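PDB 2EHH: 4-hydroxy-tetrahydrodipicolinate synthase from Aquifex aeolicus, which probably catalyses the condensation of pyruvate with aspartate beta-semialdehyde to 4-hydroxy-tetrahydrodipicolinate, an early step of lysine biosynthesis by the diaminopimelate route. Local coordinates for residues A[86-91]-A[123-128]; A[237-242]-A[283-288]; A[243-248]-A[271-276]. One frame throughout, in Å; residues are numbered along the deposited sequence.

Interaction 1: residues A[86-91]-A[123-128]; sequences HLTAHA and QEVDIP
Val125 presses its two methyl groups onto the backbone of the 86-91 helix rather than into a pocket of side chains: CG1 lies 3.6 Å from the carbonyl oxygen of Thr88, and CG2 lies 3.7 Å from the amide nitrogen of Ala89. So close an approach, with the CA atoms of Ala89 and Val125 5.6 Å apart, is consistent with an alanine at 89, whose single methyl leaves the helix surface low enough for a beta-branched neighbour to settle against it. Val125 CG1 stands anti to its own backbone N (chi1 -167°), which turns both branches toward the helix.

Thr88 fits its place by dividing its branches between two tasks. Chi1 of -59° sets OG1 beside the backbone N and leaves the methyl CG2 anti to that N, 3.9 Å from Val125 CB and 3.8 Å from Ile127 CG2. Its hydroxyl turns back along its own helix to Ala84 O and also bonds to Thr76 OG1 in the loop before it, so a buried polar atom is satisfied away from the valine and isoleucine.

In the TIM barrel of this enzyme, helices 81-93 and 111-124 follow the third and fourth strands and pack side by side on the outside. The second of them ends at Glu124, and residues 125-128 carry the chain inward to strand 129-133, which holds the predicted catalytic Tyr132. An inverse gamma turn centred on Asp126, closed by a weak bond from Ile127 N to Val125 O, sets Val125 and Ile127 to face the same helix while Asp126 remains exposed. The long, fully extended Ile127 reaches one turn further along, where CD1 comes within 4.4 Å of Ala91 CB. Beyond the contact, Val125 O accepts from Asn156 ND2 and Asp126 O from Lys92 NZ.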
# COMPACT_ATOMS: atom_id res chain seq x y z
N HIS A 86 -7.88 33.71 -2.34
CA HIS A 86 -7.44 34.83 -3.16
C HIS A 86 -7.31 34.49 -4.63
O HIS A 86 -7.78 35.23 -5.49
CB HIS A 86 -6.12 35.39 -2.63
CG HIS A 86 -6.28 36.30 -1.45
ND1 HIS A 86 -5.31 37.20 -1.06
CD2 HIS A 86 -7.30 36.45 -0.57
CE1 HIS A 86 -5.72 37.87 0.00
NE2 HIS A 86 -6.93 37.43 0.32
N LEU A 87 -6.66 33.37 -4.94
CA LEU A 87 -6.48 32.97 -6.33
C LEU A 87 -7.81 32.62 -6.99
O LEU A 87 -8.02 32.90 -8.16
CB LEU A 87 -5.52 31.78 -6.42
CG LEU A 87 -5.03 31.42 -7.82
CD1 LEU A 87 -4.49 32.66 -8.53
CD2 LEU A 87 -3.96 30.34 -7.73
N THR A 88 -8.71 32.01 -6.23
CA THR A 88 -10.01 31.65 -6.77
C THR A 88 -10.81 32.94 -7.02
O THR A 88 -11.55 33.04 -8.00
CB THR A 88 -10.78 30.73 -5.81
OG1 THR A 88 -10.01 29.53 -5.59
CG2 THR A 88 -12.12 30.33 -6.41
N ALA A 89 -10.62 33.93 -6.15
CA ALA A 89 -11.30 35.21 -6.30
C ALA A 89 -10.84 35.85 -7.61
O ALA A 89 -11.64 36.40 -8.37
CB ALA A 89 -10.98 36.13 -5.12
N HIS A 90 -9.53 35.77 -7.85
CA HIS A 90 -8.94 36.33 -9.07
C HIS A 90 -9.55 35.69 -10.31
O HIS A 90 -9.94 36.39 -11.25
CB HIS A 90 -7.43 36.10 -9.08
CG HIS A 90 -6.77 36.46 -10.38
ND1 HIS A 90 -6.57 37.77 -10.77
CD2 HIS A 90 -6.32 35.69 -11.39
CE1 HIS A 90 -6.01 37.78 -11.97
NE2 HIS A 90 -5.85 36.53 -12.37
N ALA A 91 -9.62 34.36 -10.32
CA ALA A 91 -10.18 33.63 -11.45
C ALA A 91 -11.60 34.12 -11.74
O ALA A 91 -11.99 34.30 -12.90
CB ALA A 91 -10.20 32.13 -11.15
N GLN A 123 -17.80 29.54 -0.36
CA GLN A 123 -18.67 30.59 0.17
C GLN A 123 -18.09 31.98 -0.08
O GLN A 123 -18.82 32.97 -0.09
CB GLN A 123 -18.90 30.40 1.67
CG GLN A 123 -19.62 29.09 2.01
CD GLN A 123 -20.14 29.07 3.43
OE1 GLN A 123 -19.42 29.41 4.37
NE2 GLN A 123 -21.39 28.66 3.60
N GLU A 124 -16.78 32.05 -0.30
CA GLU A 124 -16.13 33.33 -0.55
C GLU A 124 -16.23 33.77 -2.00
O GLU A 124 -16.42 34.96 -2.28
CB GLU A 124 -14.65 33.26 -0.16
CG GLU A 124 -14.39 33.68 1.27
CD GLU A 124 -14.90 35.07 1.55
OE1 GLU A 124 -14.45 36.02 0.87
OE2 GLU A 124 -15.76 35.22 2.45
N VAL A 125 -16.11 32.82 -2.92
CA VAL A 125 -16.15 33.13 -4.35
C VAL A 125 -17.29 32.45 -5.09
O VAL A 125 -17.40 31.22 -5.11
CB VAL A 125 -14.82 32.71 -5.02
CG1 VAL A 125 -14.73 33.31 -6.41
CG2 VAL A 125 -13.65 33.14 -4.15
N ASP A 126 -18.15 33.27 -5.70
CA ASP A 126 -19.29 32.77 -6.44
C ASP A 126 -18.90 32.30 -7.84
O ASP A 126 -19.26 32.90 -8.85
CB ASP A 126 -20.36 33.87 -6.52
CG ASP A 126 -21.58 33.44 -7.32
OD1 ASP A 126 -21.97 32.26 -7.23
OD2 ASP A 126 -22.15 34.30 -8.03
N ILE A 127 -18.14 31.20 -7.90
CA ILE A 127 -17.71 30.63 -9.17
C ILE A 127 -17.82 29.11 -9.08
O ILE A 127 -17.60 28.53 -8.02
CB ILE A 127 -16.24 31.01 -9.48
CG1 ILE A 127 -15.86 30.53 -10.89
CG2 ILE A 127 -15.30 30.37 -8.46
CD1 ILE A 127 -14.43 30.85 -11.28
N PRO A 128 -18.19 28.44 -10.18
CA PRO A 128 -18.30 26.98 -10.12
C PRO A 128 -16.96 26.38 -9.72
O PRO A 128 -15.92 26.73 -10.26
CB PRO A 128 -18.70 26.61 -11.55
CG PRO A 128 -19.52 27.80 -11.98
CD PRO A 128 -18.68 28.96 -11.47

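Interaction 2: residues A[237-242]-A[283-288]; sequences HDLFKV and EVLKKY
Tyr288 lays its ring against Asp238 CB and Leu239 CB of helix 237-242, with CE2 3.6 Å from Leu239 CB. Its hydroxyl enters a kink where the amides of 238 and 239 lack bonds to the preceding turn: Leu239 N donates to Tyr288 OH at 3.1 Å, bent to 142°, and the hydroxyl also bonds to Tyr235 O. Tyrosine suits the place because its apolar ring crosses the interface while the oxygen serves the broken helical turn.

Val284 is the central bump. Its CG1 sets into the hollow between Asp238 O, 4.0 Å away, and Val242 CG1, 3.8 Å away, one turn apart on the facing helix; the same methyl lies in the plane of the Tyr288 ring, at its edge. The two valines meet tip to tip, their CG2 atoms 3.9 Å apart.

These helices belong to the C-terminal helical region that follows the barrel; over these segments they run nearly antiparallel, at 158°, their axes approaching to 9.9 Å. On another flank the Leu239 and Leu285 side chains slant across each other, CD1 of the first 4.0 Å from CD2 of the second, and Leu285 continues onto Ala255 and Met258 of helix 250-258. A phenylalanine in place of Tyr288 would probably leave the Leu239 amide and the Tyr235 carbonyl without their shared partner. His237 faces away from this interface and makes a weak hydrogen bond to Glu172 of the second subunit.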
# COMPACT_ATOMS: atom_id res chain seq x y z
N HIS A 237 -4.66 3.23 -26.22
CA HIS A 237 -4.01 2.69 -25.03
C HIS A 237 -2.50 2.90 -24.98
O HIS A 237 -1.97 3.29 -23.94
CB HIS A 237 -4.32 1.20 -24.86
CG HIS A 237 -4.08 0.70 -23.47
ND1 HIS A 237 -4.79 1.17 -22.38
CD2 HIS A 237 -3.18 -0.18 -22.98
CE1 HIS A 237 -4.34 0.59 -21.28
NE2 HIS A 237 -3.36 -0.23 -21.62
N ASP A 238 -1.80 2.65 -26.09
CA ASP A 238 -0.36 2.85 -26.11
C ASP A 238 0.01 4.30 -25.79
O ASP A 238 1.00 4.55 -25.12
CB ASP A 238 0.23 2.45 -27.47
CG ASP A 238 0.30 0.95 -27.67
OD1 ASP A 238 0.01 0.21 -26.70
OD2 ASP A 238 0.64 0.51 -28.79
N LEU A 239 -0.78 5.25 -26.28
CA LEU A 239 -0.52 6.66 -26.00
C LEU A 239 -0.75 6.95 -24.52
O LEU A 239 0.06 7.62 -23.87
CB LEU A 239 -1.43 7.56 -26.84
CG LEU A 239 -1.29 9.06 -26.57
CD1 LEU A 239 0.08 9.55 -27.01
CD2 LEU A 239 -2.39 9.82 -27.31
N PHE A 240 -1.87 6.46 -23.99
CA PHE A 240 -2.21 6.68 -22.58
C PHE A 240 -1.10 6.20 -21.65
O PHE A 240 -0.78 6.86 -20.66
CB PHE A 240 -3.51 5.95 -22.20
CG PHE A 240 -4.75 6.52 -22.85
CD1 PHE A 240 -4.74 7.77 -23.46
CD2 PHE A 240 -5.95 5.80 -22.80
CE1 PHE A 240 -5.91 8.30 -24.02
CE2 PHE A 240 -7.12 6.32 -23.35
CZ PHE A 240 -7.10 7.57 -23.97
N LYS A 241 -0.51 5.04 -21.96
CA LYS A 241 0.55 4.51 -21.11
C LYS A 241 1.88 5.25 -21.23
O LYS A 241 2.48 5.60 -20.22
CB LYS A 241 0.76 3.02 -21.40
CG LYS A 241 -0.46 2.15 -21.08
CD LYS A 241 -0.98 2.40 -19.66
CE LYS A 241 0.05 2.02 -18.60
NZ LYS A 241 -0.36 2.48 -17.23
N VAL A 242 2.33 5.50 -22.46
CA VAL A 242 3.61 6.19 -22.64
C VAL A 242 3.65 7.60 -22.05
O VAL A 242 4.71 8.08 -21.65
CB VAL A 242 4.02 6.24 -24.14
CG1 VAL A 242 3.23 7.31 -24.87
CG2 VAL A 242 5.52 6.48 -24.26
N GLU A 283 8.83 6.91 -30.62
CA GLU A 283 8.39 5.75 -31.38
C GLU A 283 6.89 5.54 -31.28
O GLU A 283 6.24 5.15 -32.25
CB GLU A 283 9.14 4.49 -30.94
CG GLU A 283 10.56 4.42 -31.47
CD GLU A 283 10.63 4.79 -32.95
OE1 GLU A 283 9.93 4.15 -33.76
OE2 GLU A 283 11.39 5.72 -33.29
N VAL A 284 6.32 5.79 -30.10
CA VAL A 284 4.88 5.62 -29.95
C VAL A 284 4.14 6.67 -30.79
O VAL A 284 3.19 6.35 -31.51
CB VAL A 284 4.44 5.75 -28.47
CG1 VAL A 284 2.92 5.75 -28.37
CG2 VAL A 284 5.01 4.58 -27.67
N LEU A 285 4.57 7.92 -30.70
CA LEU A 285 3.92 8.98 -31.46
C LEU A 285 3.95 8.67 -32.95
O LEU A 285 2.98 8.94 -33.67
CB LEU A 285 4.60 10.32 -31.18
CG LEU A 285 4.57 10.79 -29.73
CD1 LEU A 285 5.14 12.20 -29.64
CD2 LEU A 285 3.15 10.78 -29.20
N LYS A 286 5.06 8.10 -33.41
CA LYS A 286 5.21 7.75 -34.82
C LYS A 286 4.24 6.65 -35.24
O LYS A 286 3.74 6.66 -36.37
CB LYS A 286 6.65 7.30 -35.09
CG LYS A 286 7.65 8.46 -35.08
CD LYS A 286 9.09 7.98 -35.03
CE LYS A 286 9.44 7.10 -36.22
NZ LYS A 286 10.86 6.65 -36.15
N LYS A 287 3.97 5.71 -34.35
CA LYS A 287 3.04 4.63 -34.66
C LYS A 287 1.65 5.22 -34.88
O LYS A 287 0.82 4.66 -35.60
CB LYS A 287 3.00 3.59 -33.53
CG LYS A 287 1.90 2.55 -33.68
CD LYS A 287 2.02 1.74 -34.97
CE LYS A 287 2.97 0.55 -34.83
NZ LYS A 287 2.44 -0.46 -33.86
N TYR A 288 1.39 6.37 -34.25
CA TYR A 288 0.11 7.04 -34.39
C TYR A 288 0.16 7.99 -35.59
O TYR A 288 -0.80 8.71 -35.87
CB TYR A 288 -0.23 7.81 -33.11
CG TYR A 288 -0.73 6.93 -31.99
CD1 TYR A 288 -2.00 6.34 -32.06
CD2 TYR A 288 0.06 6.66 -30.88
CE1 TYR A 288 -2.47 5.52 -31.03
CE2 TYR A 288 -0.40 5.84 -29.84
CZ TYR A 288 -1.67 5.27 -29.93
OH TYR A 288 -2.13 4.46 -28.91

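Interaction 3: residues A[243-248]-A[271-276]; sequences LFIETN and TEMSPE
Glu246 reaches across to Ser274 and accepts its backbone amide on OE2 at 3.0 Å, nearly straight at 166°, through the syn lone pair. The other oxygen, OE1, accepts a hydrogen bond from a water 2.6 Å away, and this water donates also to Glu272 O and accepts from Thr271 OG1. Both carboxylate oxygens are thus tied to the 271-274 chain, spanning Met273, whose CA lies 3.4 Å from OE2. A glutamate suits the position because its chain, extended beyond CG (chi2 -173°), has the length to get there.

Alongside, Met273 bends at its sulfur (chi3 82°), which brings CE to within 3.5 Å of Ile245 CG2, the two side chains crossing at about a right angle. Met273 rests further on Ile250, Thr254 and Leu281. Thr110 of the third subunit packs on Glu246 and Thr271, while Thr247 OG1 bonds to Lys108 O of that subunit.

Ser274 is the N-cap of helix 275-287, its OG bonded to the N3 amide of Asn277, with Pro275 well suited to the first turn. In a capping box the N3 side chain would return to the N-cap amide; here Glu246, remote in sequence, takes that amide.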
# COMPACT_ATOMS: atom_id res chain seq x y z
N LEU A 243 2.50 8.27 -21.98
CA LEU A 243 2.46 9.62 -21.42
C LEU A 243 2.77 9.63 -19.93
O LEU A 243 2.92 10.69 -19.32
CB LEU A 243 1.10 10.27 -21.68
CG LEU A 243 0.99 11.06 -22.99
CD1 LEU A 243 1.62 10.29 -24.13
CD2 LEU A 243 -0.47 11.34 -23.28
N PHE A 244 2.86 8.44 -19.34
CA PHE A 244 3.16 8.32 -17.92
C PHE A 244 4.39 7.45 -17.65
O PHE A 244 4.57 6.95 -16.54
CB PHE A 244 1.94 7.77 -17.18
CG PHE A 244 0.80 8.72 -17.14
CD1 PHE A 244 0.68 9.65 -16.11
CD2 PHE A 244 -0.12 8.76 -18.18
CE1 PHE A 244 -0.34 10.60 -16.11
CE2 PHE A 244 -1.14 9.71 -18.20
CZ PHE A 244 -1.25 10.63 -17.17
N ILE A 245 5.24 7.29 -18.66
CA ILE A 245 6.46 6.50 -18.52
C ILE A 245 7.36 7.20 -17.50
O ILE A 245 8.23 6.58 -16.88
CB ILE A 245 7.17 6.33 -19.88
CG1 ILE A 245 8.33 5.34 -19.74
CG2 ILE A 245 7.64 7.68 -20.40
CD1 ILE A 245 8.88 4.87 -21.08
N GLU A 246 7.14 8.50 -17.35
CA GLU A 246 7.84 9.32 -16.37
C GLU A 246 6.77 10.24 -15.81
O GLU A 246 5.74 10.45 -16.44
CB GLU A 246 8.98 10.12 -17.03
CG GLU A 246 10.29 9.34 -17.12
CD GLU A 246 11.46 10.19 -17.60
OE1 GLU A 246 11.54 11.37 -17.20
OE2 GLU A 246 12.32 9.66 -18.35
N THR A 247 7.00 10.78 -14.62
CA THR A 247 6.03 11.66 -13.97
C THR A 247 5.40 12.72 -14.89
O THR A 247 6.11 13.53 -15.50
CB THR A 247 6.68 12.39 -12.77
OG1 THR A 247 7.18 11.42 -11.84
CG2 THR A 247 5.66 13.28 -12.07
N ASN A 248 4.07 12.71 -14.97
CA ASN A 248 3.35 13.71 -15.76
C ASN A 248 3.67 15.06 -15.10
O ASN A 248 3.68 15.15 -13.87
CB ASN A 248 1.84 13.43 -15.69
CG ASN A 248 1.00 14.56 -16.26
OD1 ASN A 248 0.18 15.16 -15.56
ND2 ASN A 248 1.18 14.85 -17.54
N THR A 271 12.49 17.64 -14.91
CA THR A 271 13.60 17.54 -15.84
C THR A 271 13.22 16.82 -17.13
O THR A 271 12.18 16.17 -17.20
CB THR A 271 14.76 16.75 -15.21
OG1 THR A 271 14.28 15.48 -14.76
CG2 THR A 271 15.35 17.51 -14.03
N GLU A 272 14.09 16.92 -18.13
CA GLU A 272 13.85 16.26 -19.40
C GLU A 272 13.88 14.75 -19.16
O GLU A 272 14.45 14.28 -18.18
CB GLU A 272 14.92 16.63 -20.43
CG GLU A 272 15.14 18.13 -20.60
CD GLU A 272 16.05 18.47 -21.77
OE1 GLU A 272 16.91 17.64 -22.15
OE2 GLU A 272 15.91 19.59 -22.31
N MET A 273 13.25 14.01 -20.07
CA MET A 273 13.19 12.55 -19.98
C MET A 273 14.57 11.95 -20.18
O MET A 273 15.49 12.61 -20.66
CB MET A 273 12.26 11.99 -21.06
CG MET A 273 10.81 12.39 -20.92
SD MET A 273 9.85 11.90 -22.37
CE MET A 273 9.51 10.18 -21.99
N SER A 274 14.71 10.67 -19.83
CA SER A 274 15.96 9.98 -20.04
C SER A 274 15.95 9.71 -21.54
O SER A 274 14.89 9.50 -22.12
CB SER A 274 15.98 8.65 -19.27
OG SER A 274 14.99 7.76 -19.77
N PRO A 275 17.13 9.73 -22.19
CA PRO A 275 17.15 9.48 -23.63
C PRO A 275 16.38 8.22 -24.04
O PRO A 275 15.65 8.23 -25.03
CB PRO A 275 18.64 9.41 -23.96
CG PRO A 275 19.29 9.10 -22.63
CD PRO A 275 18.49 9.92 -21.67
N GLU A 276 16.54 7.15 -23.27
CA GLU A 276 15.86 5.89 -23.57
C GLU A 276 14.34 6.08 -23.58
O GLU A 276 13.66 5.68 -24.52
CB GLU A 276 16.24 4.83 -22.53
CG GLU A 276 17.73 4.50 -22.51
CD GLU A 276 18.17 3.85 -21.20
OE1 GLU A 276 17.95 4.45 -20.13
OE2 GLU A 276 18.75 2.74 -21.26
O HOH W 1 13.48 12.79 -16.30

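How the interactions relate
From the N terminus, interaction 1 closes first: 31 residues that include strand 98-102 and most of helix 111-124 separate its segments, and it ties helix 81-93 to the loop leading from helix 111-124 into strand 129-133. Both later contacts come after interaction 1 has closed, on the far side of the chain's centre, about 34 to 38 Å away between centres. Interaction 2 spans the 40 residues between helix 226-242 and the end of helix 275-287; interaction 3, lying wholly within that span, ties the loop before helix 250-258 to the start of the same last helix. Helix 275-287 is therefore held at both ends, with contact centres about 13 Å apart.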